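Local coordinates for MPN domain-containing protein (Archaeoglobus fulgidus, PDB 1OI0) that is probably a zinc-dependent metallopeptidase of the Jab1/MPN type, a family linked to deubiquitination at the proteasome, at residues A18-H22 against V97-Y101. Sequence-based numbering, arbitrary orientation.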
loop_
_atom_site.group_PDB
_atom_site.type_symbol
_atom_site.label_atom_id
_atom_site.label_comp_id
_atom_site.label_asym_id
_atom_site.label_seq_id
_atom_site.Cartn_x
_atom_site.Cartn_y
_atom_site.Cartn_z
ATOM N N ALA A 18 -8.078 4.166 4.951
ATOM C CA ALA A 18 -8.278 2.895 5.638
ATOM C C ALA A 18 -9.213 3.116 6.820
ATOM O O ALA A 18 -10.143 2.336 7.046
ATOM C CB ALA A 18 -6.947 2.342 6.119
ATOM N N LYS A 19 -8.968 4.186 7.572
ATOM C CA LYS A 19 -9.810 4.506 8.719
ATOM C C LYS A 19 -11.242 4.709 8.254
ATOM O O LYS A 19 -12.184 4.237 8.889
ATOM C CB LYS A 19 -9.318 5.776 9.416
ATOM C CG LYS A 19 -7.974 5.636 10.098
ATOM C CD LYS A 19 -7.532 6.959 10.706
ATOM C CE LYS A 19 -6.180 6.838 11.385
ATOM N NZ LYS A 19 -5.732 8.145 11.942
ATOM N N SER A 20 -11.406 5.418 7.142
ATOM C CA SER A 20 -12.736 5.683 6.602
ATOM C C SER A 20 -13.403 4.414 6.091
ATOM O O SER A 20 -14.625 4.281 6.147
ATOM C CB SER A 20 -12.655 6.704 5.464
ATOM O OG SER A 20 -12.183 7.951 5.937
ATOM N N ALA A 21 -12.597 3.484 5.591
ATOM C CA ALA A 21 -13.120 2.228 5.066
ATOM C C ALA A 21 -13.479 1.198 6.145
ATOM O O ALA A 21 -14.379 0.381 5.945
ATOM C CB ALA A 21 -12.108 1.619 4.083
ATOM N N HIS A 22 -12.781 1.237 7.278
ATOM C CA HIS A 22 -13.015 0.281 8.361
ATOM C C HIS A 22 -14.503 0.018 8.581
ATOM O O HIS A 22 -15.299 0.955 8.621
ATOM C CB HIS A 22 -12.372 0.782 9.660
ATOM C CG HIS A 22 -12.263 -0.270 10.723
ATOM N ND1 HIS A 22 -13.201 -0.423 11.721
ATOM C CD2 HIS A 22 -11.340 -1.238 10.925
ATOM C CE1 HIS A 22 -12.857 -1.439 12.493
ATOM N NE2 HIS A 22 -11.731 -1.952 12.030
ATOM N N VAL A 97 -1.734 -1.845 5.348
ATOM C CA VAL A 97 -1.887 -0.984 6.510
ATOM C C VAL A 97 -2.876 -1.748 7.373
ATOM O O VAL A 97 -3.691 -2.509 6.856
ATOM C CB VAL A 97 -2.433 0.426 6.143
ATOM C CG1 VAL A 97 -1.481 1.109 5.177
ATOM C CG2 VAL A 97 -3.812 0.323 5.541
ATOM N N CYS A 98 -2.810 -1.556 8.683
ATOM C CA CYS A 98 -3.683 -2.306 9.574
ATOM C C CYS A 98 -4.190 -1.474 10.740
ATOM O O CYS A 98 -3.622 -0.436 11.076
ATOM C CB CYS A 98 -2.908 -3.521 10.100
ATOM S SG CYS A 98 -1.251 -3.053 10.720
ATOM N N TYR A 99 -5.271 -1.946 11.349
ATOM C CA TYR A 99 -5.862 -1.285 12.503
ATOM C C TYR A 99 -4.762 -1.150 13.561
ATOM O O TYR A 99 -3.947 -2.055 13.725
ATOM C CB TYR A 99 -6.996 -2.153 13.047
ATOM C CG TYR A 99 -7.754 -1.524 14.185
ATOM C CD1 TYR A 99 -8.727 -0.557 13.945
ATOM C CD2 TYR A 99 -7.467 -1.865 15.507
ATOM C CE1 TYR A 99 -9.398 0.057 14.988
ATOM C CE2 TYR A 99 -8.131 -1.252 16.565
ATOM C CZ TYR A 99 -9.094 -0.292 16.296
ATOM O OH TYR A 99 -9.741 0.341 17.329
ATOM N N PRO A 100 -4.741 -0.043 14.324
ATOM C CA PRO A 100 -5.608 1.142 14.361
ATOM C C PRO A 100 -5.305 2.208 13.309
ATOM O O PRO A 100 -5.802 3.333 13.395
ATOM C CB PRO A 100 -5.384 1.666 15.771
ATOM C CG PRO A 100 -3.930 1.422 15.953
ATOM C CD PRO A 100 -3.763 0.006 15.427
ATOM N N TYR A 101 -4.474 1.857 12.334
ATOM C CA TYR A 101 -4.120 2.767 11.252
ATOM C C TYR A 101 -3.348 3.995 11.722
ATOM O O TYR A 101 -3.554 5.092 11.202
ATOM C CB TYR A 101 -5.378 3.225 10.508
ATOM C CG TYR A 101 -6.355 2.115 10.198
ATOM C CD1 TYR A 101 -6.018 1.078 9.329
ATOM C CD2 TYR A 101 -7.623 2.107 10.777
ATOM C CE1 TYR A 101 -6.926 0.055 9.044
ATOM C CE2 TYR A 101 -8.534 1.097 10.501
ATOM C CZ TYR A 101 -8.183 0.077 9.637
ATOM O OH TYR A 101 -9.096 -0.914 9.360
HETATM O O HOH W 1 -2.937 7.869 11.207
#
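The ring of Tyr101, broad and flat enough to lie on helix backbone, rests against the last turn of helix 8-21, one face over the peptide between Ala18 and Lys19, whose Lys19 N sits 4.0 Å above the ring plane. Ala18 suits this place because its small side chain lets the ring come close: Ala18 CB lies 3.6 Å from Tyr101 CD1 and also touches Val97 CG2 at 3.8 Å. Lys19 offers a long aliphatic chain, extended beyond CG, that runs past Tyr101 in the opposite direction; its CG packs on Tyr101 CB and CD2, while a water accepts from Lys19 NZ (2.9 Å) and donates to Tyr101 O. In this Jab1/MPN domain the contact joins the C-terminal end of helix 8-21 to the turn after strand 93-98, on whose neighbouring strand stand the zinc ligands His70 and His72. Were Tyr101 an alanine, a gap would probably open over the Ala18-Lys19 peptide, leaving the His22 ring only Tyr99 as aromatic neighbour across the contact. With CG anti to the backbone N (chi1 -166°), the His22 ring reaches that turn, NE2 3.8 Å from Tyr99 CD1, the rings inclined at 34°. Tyr99 CA backs the opposite face of Tyr101, and a cis peptide precedes Pro100.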